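Local coordinates for putative fructosamine-3-kinase (Thermobifida fusca YX, PDB 3F7W), which is a putative fructosamine-3-kinase, a member of the fructosamine kinase family that probably transfers phosphate to a sugar-derived substrate, at residues A[77-80]-A[86-89]; A[61-66]-A[80-85]; A[168-173]-A[280-285]; A[144-149]-A[173-178]; A[198-203]-A[229-234]. One frame throughout, in Å; residues are numbered along the deposited sequence.

Overall arrangement
Contacts 1 and 2 share A80 and build the kinase-like N-terminal lobe, where hairpin 79-83/86-90 closes one side of the five-stranded antiparallel sheet and helix 57-68 packs against it; their centres are about 6 Å apart. Both close along the chain before the others open. Contacts 3 and 4, whose segments alternate in sequence, share K173 and helix 165-176 in the helical lobe, centres about 11 Å apart, across the chain's centre from the first pair. Contact 5 lies between, its centre about 21 Å from that of contact 1 and 27 Å from that of contact 3, nested in the loop closed by contact 3. One pair thus holds together the sheet lobe, the other the helical lobe.

Contact 1: residues A[77-80]-A[86-89]; sequences PQVA and TLAM. With EDO (1,2-ethanediol), chain H.
The carbonyl group of A88 is met by A80 N from a position tilted 30° from its plane, while the puckered ring of P77 turns to the M89 side chain, with both CB and CG of P77 4.0 Å from M89 SE. This is the open end of the antiparallel hairpin 79-83/86-90, whose first strand lies outermost in the N-lobe sheet of a kinase-like fold. The A80 N to A88 O hydrogen bond is 2.7 Å, moderately bent at 145°. V79 and M89 form a non-hydrogen-bonded pair with CA atoms 4.2 Å apart, both side chains on the face that meets L65 of helix 57-68. L87 points to that face too, and its CD1 lies 3.9 Å from V79 CG1, the two side chains crossing at about a right angle. On the other face, A80 CB stands 4.3 Å from A88 CB, and A80 also touches T13 of helix 3-13. M89, a selenomethionine, has CG between its backbone N and carbonyl carbon (chi1 71°). From there the chain runs alongside P77, the two side chains pointing the same way; a separate bend at chi3 places the terminal CE. The M89 side chain also comes within about 4 Å of an unidentified bound ligand. Beyond V79 the strands remain tied, Q78 pairing with E90 through the backbone. Nearer the backbone, the Q78 carbonyl oxygen lies 3.3 Å from M89 CB.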
# COMPACT_ATOMS: atom_id res chain seq x y z
N PRO A 77 -1.18 8.77 -8.54
CA PRO A 77 -1.12 10.25 -8.71
C PRO A 77 0.30 10.77 -8.96
O PRO A 77 1.28 10.23 -8.41
CB PRO A 77 -1.59 10.79 -7.38
CG PRO A 77 -2.11 9.68 -6.65
CD PRO A 77 -1.52 8.41 -7.17
N GLN A 78 0.39 11.84 -9.75
CA GLN A 78 1.63 12.54 -9.98
C GLN A 78 1.97 13.44 -8.78
O GLN A 78 1.09 14.05 -8.19
CB GLN A 78 1.49 13.42 -11.23
CG GLN A 78 1.10 12.70 -12.51
CD GLN A 78 1.02 13.66 -13.68
OE1 GLN A 78 0.91 14.87 -13.47
NE2 GLN A 78 1.07 13.13 -14.90
N VAL A 79 3.23 13.51 -8.47
CA VAL A 79 3.72 14.32 -7.35
C VAL A 79 4.12 15.68 -7.92
O VAL A 79 4.84 15.74 -8.91
CB VAL A 79 4.92 13.63 -6.69
CG1 VAL A 79 5.54 14.54 -5.64
CG2 VAL A 79 4.42 12.29 -6.06
N ALA A 80 3.61 16.75 -7.31
CA ALA A 80 3.93 18.12 -7.70
C ALA A 80 5.19 18.61 -6.98
O ALA A 80 5.95 19.42 -7.49
CB ALA A 80 2.76 19.04 -7.38
N THR A 86 6.46 17.60 3.76
CA THR A 86 5.36 18.02 2.87
C THR A 86 5.35 17.13 1.63
O THR A 86 6.41 16.80 1.07
CB THR A 86 5.53 19.46 2.42
OG1 THR A 86 5.97 20.27 3.51
CG2 THR A 86 4.23 20.05 1.84
N LEU A 87 4.17 16.72 1.21
CA LEU A 87 4.01 15.97 -0.02
C LEU A 87 2.77 16.51 -0.73
O LEU A 87 1.68 16.50 -0.15
CB LEU A 87 3.90 14.47 0.29
CG LEU A 87 3.63 13.49 -0.86
CD1 LEU A 87 4.67 13.60 -1.97
CD2 LEU A 87 3.54 12.02 -0.34
N ALA A 88 2.97 17.05 -1.93
CA ALA A 88 1.93 17.69 -2.76
C ALA A 88 1.78 16.85 -4.03
O ALA A 88 2.78 16.60 -4.74
CB ALA A 88 2.31 19.11 -3.14
N MSE A 89 0.56 16.41 -4.30
CA MSE A 89 0.26 15.57 -5.42
C MSE A 89 -1.04 15.96 -6.07
O MSE A 89 -1.81 16.76 -5.55
CB MSE A 89 0.19 14.10 -4.98
CG MSE A 89 -0.99 13.75 -4.16
SE MSE A 89 -0.84 11.88 -3.61
CE MSE A 89 0.67 12.17 -2.41
C1 EDO H . -1.99 16.29 -13.29
O1 EDO H . -2.02 15.55 -14.51
C2 EDO H . -1.99 17.77 -13.61
O2 EDO H . -2.70 18.44 -12.57

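Contact 2: residues A[61-66]-A[80-85]; sequences EALGLD and AGWDDR. With EDO (1,2-ethanediol), chain G; EDO (1,2-ethanediol), chain F.
W82 sets CG between its backbone N and carbonyl carbon (chi1 72°), and chi2 of -82° then swings the indole so that one face meets A62. The methyl CB of A62 sits over the five-membered ring, 3.3 Å from its centroid and only 9° off the normal: a tight CH-pi contact, off-centre on the indole as a whole. CD2 is the nearest ring atom, also at 3.3 Å. L63 adds a looser touch, its CD2 lying 4.3 Å from W82 CZ2 at an oblique angle. In the plane of the ring, W82 NE1 gives a nearly straight hydrogen bond of 3.1 Å to O2 of a 1,2-ethanediol probably left by the crystallisation liquor. L63 CD2 packs against C2 of the same molecule at 3.8 Å, so the diol bridges helix and indole. The strand that presents W82 carries a classic beta bulge, with A80 and G81 both facing A88. Past it, D83 OD1 accepts from R85 N at 2.8 Å, from above the carboxylate plane, in an Asx turn that leads into strand 86-90. E61, next to A62 in the helix, points elsewhere and forms a salt bridge with K45 of strand 41-46. A helix laid against a five-stranded antiparallel sheet, with a lysine-glutamate salt bridge between them, is characteristic of the protein-kinase-like N-lobe, where helix 57-68 probably corresponds to helix C.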
# COMPACT_ATOMS: atom_id res chain seq x y z
N GLU A 61 7.07 7.56 0.53
CA GLU A 61 5.89 7.75 -0.28
C GLU A 61 6.24 8.50 -1.60
O GLU A 61 5.77 8.09 -2.65
CB GLU A 61 4.78 8.47 0.47
CG GLU A 61 3.47 8.47 -0.38
CD GLU A 61 2.22 8.97 0.29
OE1 GLU A 61 2.17 9.09 1.52
OE2 GLU A 61 1.25 9.24 -0.46
N ALA A 62 7.04 9.57 -1.53
CA ALA A 62 7.39 10.34 -2.75
C ALA A 62 8.12 9.43 -3.75
O ALA A 62 7.80 9.41 -4.97
CB ALA A 62 8.24 11.59 -2.42
N LEU A 63 9.11 8.69 -3.26
CA LEU A 63 9.89 7.79 -4.12
C LEU A 63 9.04 6.63 -4.59
O LEU A 63 9.14 6.18 -5.75
CB LEU A 63 11.16 7.31 -3.42
CG LEU A 63 12.22 8.39 -3.08
CD1 LEU A 63 13.52 7.74 -2.62
CD2 LEU A 63 12.49 9.31 -4.26
N GLY A 64 8.17 6.13 -3.70
CA GLY A 64 7.30 5.01 -4.05
C GLY A 64 6.29 5.42 -5.10
O GLY A 64 6.05 4.67 -6.03
N LEU A 65 5.74 6.62 -4.98
CA LEU A 65 4.81 7.13 -6.00
C LEU A 65 5.50 7.27 -7.37
O LEU A 65 4.94 6.88 -8.41
CB LEU A 65 4.20 8.47 -5.58
CG LEU A 65 3.11 8.48 -4.51
CD1 LEU A 65 2.84 9.91 -3.95
CD2 LEU A 65 1.80 7.82 -5.02
N ASP A 66 6.73 7.78 -7.37
CA ASP A 66 7.47 7.97 -8.61
C ASP A 66 7.76 6.64 -9.27
O ASP A 66 7.63 6.48 -10.48
CB ASP A 66 8.77 8.75 -8.35
CG ASP A 66 9.66 8.86 -9.58
OD1 ASP A 66 9.29 9.59 -10.50
OD2 ASP A 66 10.72 8.24 -9.60
N ALA A 80 3.61 16.75 -7.31
CA ALA A 80 3.93 18.12 -7.70
C ALA A 80 5.19 18.61 -6.98
O ALA A 80 5.95 19.42 -7.49
CB ALA A 80 2.76 19.04 -7.38
N GLY A 81 5.42 18.09 -5.78
CA GLY A 81 6.61 18.46 -5.02
C GLY A 81 6.63 17.81 -3.66
O GLY A 81 5.59 17.45 -3.12
N TRP A 82 7.81 17.68 -3.07
CA TRP A 82 7.90 17.11 -1.74
C TRP A 82 9.20 17.45 -1.03
O TRP A 82 10.21 17.81 -1.65
CB TRP A 82 7.74 15.59 -1.83
CG TRP A 82 8.93 14.91 -2.42
CD1 TRP A 82 9.23 14.77 -3.76
CD2 TRP A 82 9.99 14.29 -1.71
NE1 TRP A 82 10.40 14.08 -3.90
CE2 TRP A 82 10.89 13.78 -2.66
CE3 TRP A 82 10.26 14.11 -0.35
CZ2 TRP A 82 12.05 13.08 -2.30
CZ3 TRP A 82 11.43 13.41 0.02
CH2 TRP A 82 12.31 12.93 -0.95
N ASP A 83 9.15 17.31 0.29
CA ASP A 83 10.34 17.30 1.14
C ASP A 83 10.01 16.45 2.34
O ASP A 83 8.98 15.79 2.35
CB ASP A 83 10.80 18.71 1.50
CG ASP A 83 9.79 19.48 2.36
OD1 ASP A 83 8.88 18.88 2.96
OD2 ASP A 83 9.97 20.71 2.40
N ASP A 84 10.87 16.43 3.35
CA ASP A 84 10.65 15.52 4.48
C ASP A 84 9.41 15.90 5.31
O ASP A 84 8.99 15.12 6.16
CB ASP A 84 11.85 15.48 5.42
CG ASP A 84 13.08 14.87 4.77
OD1 ASP A 84 12.95 13.96 3.93
OD2 ASP A 84 14.19 15.31 5.11
N ARG A 85 8.88 17.10 5.08
CA ARG A 85 7.72 17.62 5.88
C ARG A 85 6.39 17.67 5.10
O ARG A 85 5.32 17.87 5.71
CB ARG A 85 7.98 19.08 6.31
CG ARG A 85 9.38 19.47 6.76
CD ARG A 85 9.71 18.84 8.08
NE ARG A 85 8.74 19.20 9.11
CZ ARG A 85 8.68 18.64 10.31
NH1 ARG A 85 9.53 17.67 10.65
NH2 ARG A 85 7.76 19.02 11.14
C1 EDO G . 2.59 10.27 4.97
O1 EDO G . 1.50 9.37 4.75
C2 EDO G . 3.86 9.51 4.72
O2 EDO G . 3.84 9.26 3.34
C1 EDO F . 10.17 12.53 -7.70
O1 EDO F . 9.26 13.38 -7.01
C2 EDO F . 11.13 11.86 -6.74
O2 EDO F . 11.99 12.88 -6.22

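Contact 3: residues A[168-173]-A[280-285]; sequences VRLVEK and DTARAA
No polar bond links L170 and V171 to A282 and R283; the shortest sound one nearby is the backbone bond from A285 N to T281 O, 2.8 Å, inside helix 275-286. The contact is a helix pair of the all-helical part of the C-terminal lobe, with helix 165-176 and the last helix of the chain running roughly the same way. Their local axes cross at 31° and come within 9.3 Å. L170 is a knob in a hole, resting among V279, A282, R283 and L286, a four-residue diamond on the opposing helix. With CG anti to the backbone N (chi1 166°), its branch reaches across, and A282 CB meets both CG and CD2. L170 CD2 also touches the aliphatic part of R283, whose CG lies 4.0 Å away; the two side chains cross at about a right angle. V171 stands beside the knob and turns mainly to I150 and L154 of helix 141-159. E172, in turn, pairs with R155 of that helix. T281 packs instead on helix 251-270. Beside the leucine, V171 CG2 just reaches A282 CB at 4.4 Å, whereas L170 CG lies 3.7 Å from the same methyl.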
# COMPACT_ATOMS: atom_id res chain seq x y z
N VAL A 168 1.54 -16.96 18.20
CA VAL A 168 2.88 -16.88 17.61
C VAL A 168 3.32 -18.22 17.04
O VAL A 168 3.81 -18.29 15.92
CB VAL A 168 3.92 -16.39 18.64
CG1 VAL A 168 5.35 -16.56 18.10
CG2 VAL A 168 3.63 -14.92 19.02
N ARG A 169 3.13 -19.29 17.81
CA ARG A 169 3.45 -20.63 17.31
C ARG A 169 2.65 -21.00 16.06
O ARG A 169 3.20 -21.61 15.13
CB ARG A 169 3.27 -21.66 18.40
CG ARG A 169 4.51 -21.77 19.30
CD ARG A 169 4.47 -22.99 20.23
NE ARG A 169 3.33 -22.96 21.15
CZ ARG A 169 3.29 -22.30 22.31
NH1 ARG A 169 4.33 -21.59 22.75
NH2 ARG A 169 2.18 -22.35 23.05
N LEU A 170 1.37 -20.61 16.02
CA LEU A 170 0.52 -20.84 14.85
C LEU A 170 1.09 -20.14 13.61
O LEU A 170 1.19 -20.74 12.53
CB LEU A 170 -0.92 -20.38 15.11
CG LEU A 170 -1.83 -20.26 13.87
CD1 LEU A 170 -1.90 -21.60 13.09
CD2 LEU A 170 -3.22 -19.74 14.25
N VAL A 171 1.48 -18.87 13.75
CA VAL A 171 2.05 -18.16 12.60
C VAL A 171 3.40 -18.78 12.22
O VAL A 171 3.75 -18.86 11.04
CB VAL A 171 2.15 -16.63 12.83
CG1 VAL A 171 2.90 -15.94 11.65
CG2 VAL A 171 0.77 -16.04 13.02
N GLU A 172 4.15 -19.23 13.21
CA GLU A 172 5.45 -19.87 12.95
C GLU A 172 5.31 -21.19 12.18
O GLU A 172 6.20 -21.54 11.41
CB GLU A 172 6.22 -20.07 14.25
CG GLU A 172 6.78 -18.77 14.78
CD GLU A 172 7.49 -18.91 16.11
OE1 GLU A 172 7.13 -19.80 16.91
OE2 GLU A 172 8.39 -18.08 16.37
N LYS A 173 4.21 -21.92 12.40
CA LYS A 173 3.88 -23.11 11.59
C LYS A 173 3.75 -22.78 10.11
O LYS A 173 4.24 -23.52 9.25
CB LYS A 173 2.58 -23.76 12.08
CG LYS A 173 2.76 -24.60 13.29
CD LYS A 173 1.46 -25.28 13.72
CE LYS A 173 1.74 -26.40 14.72
NZ LYS A 173 0.74 -26.41 15.81
N ASP A 280 -7.61 -16.96 12.30
CA ASP A 280 -8.41 -17.72 11.35
C ASP A 280 -7.69 -17.83 10.00
O ASP A 280 -7.74 -18.86 9.33
CB ASP A 280 -9.76 -17.05 11.15
CG ASP A 280 -10.69 -17.16 12.37
OD1 ASP A 280 -10.38 -17.93 13.31
OD2 ASP A 280 -11.72 -16.46 12.38
N THR A 281 -7.04 -16.73 9.60
CA THR A 281 -6.35 -16.65 8.30
C THR A 281 -5.07 -17.54 8.29
O THR A 281 -4.77 -18.20 7.29
CB THR A 281 -6.06 -15.17 7.93
OG1 THR A 281 -7.29 -14.43 7.93
CG2 THR A 281 -5.40 -15.02 6.55
N ALA A 282 -4.34 -17.53 9.40
CA ALA A 282 -3.19 -18.41 9.60
C ALA A 282 -3.63 -19.87 9.50
O ALA A 282 -3.02 -20.66 8.79
CB ALA A 282 -2.54 -18.14 10.95
N ARG A 283 -4.69 -20.23 10.22
CA ARG A 283 -5.24 -21.59 10.10
C ARG A 283 -5.60 -21.96 8.67
O ARG A 283 -5.30 -23.07 8.21
CB ARG A 283 -6.46 -21.75 11.00
CG ARG A 283 -6.06 -21.89 12.43
CD ARG A 283 -7.22 -21.81 13.37
NE ARG A 283 -6.76 -22.18 14.70
CZ ARG A 283 -7.34 -21.80 15.83
NH1 ARG A 283 -8.44 -21.04 15.82
NH2 ARG A 283 -6.82 -22.20 16.99
N ALA A 284 -6.24 -21.03 7.97
CA ALA A 284 -6.63 -21.23 6.58
C ALA A 284 -5.42 -21.40 5.65
O ALA A 284 -5.41 -22.28 4.79
CB ALA A 284 -7.53 -20.07 6.11
N ALA A 285 -4.41 -20.55 5.82
CA ALA A 285 -3.15 -20.70 5.08
C ALA A 285 -2.54 -22.09 5.29
O ALA A 285 -2.06 -22.73 4.34
CB ALA A 285 -2.16 -19.61 5.51

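Contact 4: residues A[144-149]-A[173-178]; sequences FYAEQR and KVLDAL
A146 meets two leucines at once: its CB lies 3.7 Å from L175 CD2 and 4.1 Å from L178 CD2. The small methyl lets the backbones come close, with the CA atoms of A146 and L175 only 6.3 Å apart and L175 CD2 also near A146 CA. L178 CD2 then comes up to the Y145 ring at its edge, near the ring plane, 4.5 Å from Y145 CD2. The two leucines start from different torsions: L175 has CG beside its backbone N (chi1 -67°), L178 has CG anti to it (chi1 -168°), and both send a CD2 toward the same alanine. In the backbone between them L178 N bonds to L175 O (3.1 Å), and both leucines face A146. Further out, Y145 is fixed by its hydroxyl, which gives a bond to L257 O and takes one from H261 N, both on helix 251-270, and by stacking against W141. Its own helix has a wider pi-type turn at 145-149. L257 also receives the side chains of V174 and L178, and L260 those of V174 and Y145, so the same two leucines of helix 251-270 meet residues from both segments. L175, for its part, packs further along helix 141-159 on I150 and L151. The packing joins helices 141-159 and 165-176 against helix 251-270, a helix bundle that belongs to the C-terminal lobe of this kinase-like fold.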
# COMPACT_ATOMS: atom_id res chain seq x y z
N PHE A 144 12.15 -13.22 2.01
CA PHE A 144 11.72 -11.85 2.13
C PHE A 144 10.43 -11.73 2.96
O PHE A 144 10.34 -10.90 3.88
CB PHE A 144 11.51 -11.30 0.71
CG PHE A 144 10.81 -9.99 0.67
CD1 PHE A 144 11.47 -8.83 1.06
CD2 PHE A 144 9.50 -9.91 0.24
CE1 PHE A 144 10.81 -7.61 1.02
CE2 PHE A 144 8.84 -8.69 0.19
CZ PHE A 144 9.50 -7.55 0.58
N TYR A 145 9.43 -12.55 2.66
CA TYR A 145 8.14 -12.43 3.31
C TYR A 145 8.26 -12.78 4.80
O TYR A 145 7.85 -12.00 5.66
CB TYR A 145 7.14 -13.34 2.63
CG TYR A 145 5.70 -13.08 3.02
CD1 TYR A 145 5.11 -11.84 2.78
CD2 TYR A 145 4.91 -14.08 3.57
CE1 TYR A 145 3.76 -11.61 3.10
CE2 TYR A 145 3.57 -13.86 3.88
CZ TYR A 145 3.00 -12.62 3.65
OH TYR A 145 1.68 -12.37 3.97
N ALA A 146 8.86 -13.93 5.09
CA ALA A 146 9.04 -14.38 6.48
C ALA A 146 9.81 -13.35 7.30
O ALA A 146 9.32 -12.88 8.33
CB ALA A 146 9.71 -15.75 6.53
N GLU A 147 10.97 -12.94 6.82
CA GLU A 147 11.93 -12.18 7.63
C GLU A 147 11.63 -10.68 7.66
O GLU A 147 11.91 -10.01 8.66
CB GLU A 147 13.34 -12.39 7.10
CG GLU A 147 13.79 -13.85 7.13
CD GLU A 147 15.06 -14.10 6.34
OE1 GLU A 147 15.87 -13.17 6.22
OE2 GLU A 147 15.28 -15.23 5.87
N GLN A 148 11.07 -10.17 6.57
CA GLN A 148 10.81 -8.73 6.40
C GLN A 148 9.33 -8.30 6.39
O GLN A 148 9.04 -7.11 6.56
CB GLN A 148 11.53 -8.22 5.13
CG GLN A 148 13.04 -8.37 5.31
CD GLN A 148 13.89 -8.02 4.09
OE1 GLN A 148 14.92 -8.65 3.91
NE2 GLN A 148 13.47 -7.01 3.28
N ARG A 149 8.41 -9.24 6.18
CA ARG A 149 6.99 -8.92 6.15
C ARG A 149 6.15 -9.56 7.27
O ARG A 149 5.06 -9.06 7.59
CB ARG A 149 6.39 -9.21 4.77
CG ARG A 149 6.95 -8.29 3.62
CD ARG A 149 6.50 -6.85 3.79
NE ARG A 149 7.08 -5.93 2.83
CZ ARG A 149 8.27 -5.34 2.96
NH1 ARG A 149 9.06 -5.61 3.99
NH2 ARG A 149 8.68 -4.49 2.04
N LYS A 173 4.21 -21.92 12.40
CA LYS A 173 3.88 -23.11 11.59
C LYS A 173 3.75 -22.78 10.11
O LYS A 173 4.24 -23.52 9.25
CB LYS A 173 2.58 -23.76 12.08
CG LYS A 173 2.76 -24.60 13.29
CD LYS A 173 1.46 -25.28 13.72
CE LYS A 173 1.74 -26.40 14.72
NZ LYS A 173 0.74 -26.41 15.81
N VAL A 174 3.10 -21.66 9.79
CA VAL A 174 2.96 -21.25 8.42
C VAL A 174 4.33 -20.98 7.81
O VAL A 174 4.62 -21.44 6.71
CB VAL A 174 2.07 -19.98 8.28
CG1 VAL A 174 1.99 -19.53 6.81
CG2 VAL A 174 0.67 -20.25 8.84
N LEU A 175 5.16 -20.23 8.54
CA LEU A 175 6.50 -19.89 8.07
C LEU A 175 7.34 -21.15 7.83
O LEU A 175 8.06 -21.25 6.83
CB LEU A 175 7.19 -18.94 9.07
CG LEU A 175 6.56 -17.54 9.18
CD1 LEU A 175 7.32 -16.69 10.18
CD2 LEU A 175 6.45 -16.87 7.80
N ASP A 176 7.21 -22.12 8.72
CA ASP A 176 7.96 -23.37 8.58
C ASP A 176 7.51 -24.16 7.36
O ASP A 176 8.28 -24.98 6.84
CB ASP A 176 7.81 -24.23 9.84
CG ASP A 176 8.56 -23.66 11.04
OD1 ASP A 176 9.37 -22.71 10.88
OD2 ASP A 176 8.35 -24.18 12.16
N ALA A 177 6.26 -23.93 6.91
CA ALA A 177 5.67 -24.62 5.76
C ALA A 177 5.73 -23.77 4.49
O ALA A 177 5.23 -24.16 3.43
CB ALA A 177 4.22 -25.01 6.08
N LEU A 178 6.37 -22.61 4.60
CA LEU A 178 6.27 -21.59 3.57
C LEU A 178 6.84 -22.03 2.23
O LEU A 178 6.30 -21.66 1.19
CB LEU A 178 6.92 -20.28 4.04
CG LEU A 178 6.70 -19.01 3.23
CD1 LEU A 178 5.21 -18.77 2.99
CD2 LEU A 178 7.37 -17.80 3.92

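Contact 5: residues A[198-203]-A[229-234]; sequences GNVLWQ and FGLPYL
Strand 200-203 passes a loop in which G230 leaves helix 219-229 with positive phi (82°) and L231 to L234 form a type II turn, the V200 and L231 CA atoms standing 8.6 Å apart. That gap is filled by side chains, W202 doing most of the work. CG of W202 lies beside its backbone N (chi1 -67°), which sends the indole across to L231 and P232. L231 CG meets the ring edge near its plane, 4.0 Å from CZ2. P232 lies oblique to the ring: its CB is 4.0 Å from W202 CZ2, its O is 3.4 Å from the same carbon, and its CG and CD are near NE1. V200 reaches L231 instead, with CB 4.1 Å from L231 CD1, their side chains crossing at about a right angle. V200 also lays CG1 over one face of W202, offset toward the rim, so valine and tryptophan of one strand brace each other. Next along the strand, Q203 NE2 gives an almost straight bond of 2.8 Å to W202 O, from above the carbonyl plane, and another to D93 O. Strand 206-209 pairs with 200-203 on one side; helix 99-114 supports V200 and W202 through F105 and A101. L226 of helix 219-229 packs on V200 and L231, and Y233, the residue just before helix 234-244, occupies its N-cap position.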
# COMPACT_ATOMS: atom_id res chain seq x y z
N GLY A 198 -10.06 1.62 0.78
CA GLY A 198 -9.94 3.03 1.16
C GLY A 198 -8.78 3.73 0.46
O GLY A 198 -8.69 4.95 0.47
N ASN A 199 -7.89 2.95 -0.14
CA ASN A 199 -6.78 3.50 -0.93
C ASN A 199 -7.03 3.40 -2.44
O ASN A 199 -6.11 3.58 -3.23
CB ASN A 199 -5.47 2.82 -0.51
CG ASN A 199 -4.94 3.34 0.82
OD1 ASN A 199 -5.27 4.46 1.25
ND2 ASN A 199 -4.11 2.51 1.49
N VAL A 200 -8.26 3.07 -2.81
CA VAL A 200 -8.75 3.05 -4.19
C VAL A 200 -9.81 4.13 -4.34
O VAL A 200 -10.88 4.09 -3.69
CB VAL A 200 -9.30 1.65 -4.58
CG1 VAL A 200 -9.79 1.60 -6.03
CG2 VAL A 200 -8.20 0.60 -4.32
N LEU A 201 -9.49 5.13 -5.14
CA LEU A 201 -10.39 6.24 -5.44
C LEU A 201 -10.94 6.06 -6.84
O LEU A 201 -10.22 6.17 -7.84
CB LEU A 201 -9.66 7.58 -5.33
CG LEU A 201 -9.00 7.88 -3.99
CD1 LEU A 201 -8.54 9.32 -3.97
CD2 LEU A 201 -9.93 7.60 -2.83
N TRP A 202 -12.22 5.75 -6.90
CA TRP A 202 -12.86 5.45 -8.16
C TRP A 202 -13.02 6.70 -9.04
O TRP A 202 -13.24 7.82 -8.55
CB TRP A 202 -14.19 4.74 -7.92
CG TRP A 202 -14.02 3.40 -7.33
CD1 TRP A 202 -13.88 3.09 -6.01
CD2 TRP A 202 -13.96 2.17 -8.04
NE1 TRP A 202 -13.74 1.73 -5.85
CE2 TRP A 202 -13.78 1.14 -7.08
CE3 TRP A 202 -14.04 1.83 -9.39
CZ2 TRP A 202 -13.69 -0.20 -7.43
CZ3 TRP A 202 -13.94 0.48 -9.74
CH2 TRP A 202 -13.77 -0.51 -8.76
N GLN A 203 -12.86 6.46 -10.34
CA GLN A 203 -13.01 7.44 -11.40
C GLN A 203 -13.98 6.87 -12.42
O GLN A 203 -14.40 5.72 -12.30
CB GLN A 203 -11.65 7.68 -12.05
CG GLN A 203 -10.59 8.25 -11.07
CD GLN A 203 -10.87 9.68 -10.70
OE1 GLN A 203 -10.28 10.58 -11.27
NE2 GLN A 203 -11.78 9.90 -9.75
N PHE A 229 -10.38 -6.68 2.81
CA PHE A 229 -11.43 -5.76 3.28
C PHE A 229 -12.49 -5.50 2.21
O PHE A 229 -13.41 -4.71 2.40
CB PHE A 229 -10.81 -4.46 3.79
CG PHE A 229 -9.85 -4.70 4.92
CD1 PHE A 229 -10.32 -4.83 6.21
CD2 PHE A 229 -8.50 -4.87 4.66
CE1 PHE A 229 -9.44 -5.11 7.25
CE2 PHE A 229 -7.61 -5.13 5.69
CZ PHE A 229 -8.11 -5.26 6.99
N GLY A 230 -12.36 -6.21 1.10
CA GLY A 230 -13.37 -6.17 0.05
C GLY A 230 -13.18 -4.95 -0.84
O GLY A 230 -12.46 -4.01 -0.49
N LEU A 231 -13.84 -4.97 -2.00
CA LEU A 231 -13.77 -3.87 -2.96
C LEU A 231 -15.01 -3.93 -3.81
O LEU A 231 -15.42 -5.02 -4.19
CB LEU A 231 -12.57 -4.05 -3.89
CG LEU A 231 -12.26 -2.90 -4.85
CD1 LEU A 231 -11.59 -1.72 -4.10
CD2 LEU A 231 -11.41 -3.38 -6.04
N PRO A 232 -15.58 -2.76 -4.15
CA PRO A 232 -16.66 -2.79 -5.13
C PRO A 232 -16.21 -3.47 -6.40
O PRO A 232 -15.09 -3.21 -6.86
CB PRO A 232 -16.96 -1.30 -5.36
CG PRO A 232 -16.52 -0.64 -4.04
CD PRO A 232 -15.28 -1.39 -3.68
N TYR A 233 -17.05 -4.35 -6.95
CA TYR A 233 -16.75 -5.01 -8.23
C TYR A 233 -15.41 -5.78 -8.23
O TYR A 233 -14.75 -5.85 -9.25
CB TYR A 233 -16.82 -4.00 -9.40
CG TYR A 233 -18.16 -3.32 -9.48
CD1 TYR A 233 -19.32 -4.04 -9.84
CD2 TYR A 233 -18.31 -1.98 -9.14
CE1 TYR A 233 -20.54 -3.43 -9.88
CE2 TYR A 233 -19.53 -1.36 -9.17
CZ TYR A 233 -20.65 -2.09 -9.53
OH TYR A 233 -21.88 -1.46 -9.57
N LEU A 234 -15.04 -6.34 -7.07
CA LEU A 234 -13.79 -7.09 -6.95
C LEU A 234 -13.61 -8.12 -8.04
O LEU A 234 -12.55 -8.16 -8.65
CB LEU A 234 -13.70 -7.79 -5.60
CG LEU A 234 -12.42 -8.58 -5.36
CD1 LEU A 234 -11.14 -7.69 -5.44
CD2 LEU A 234 -12.50 -9.29 -4.01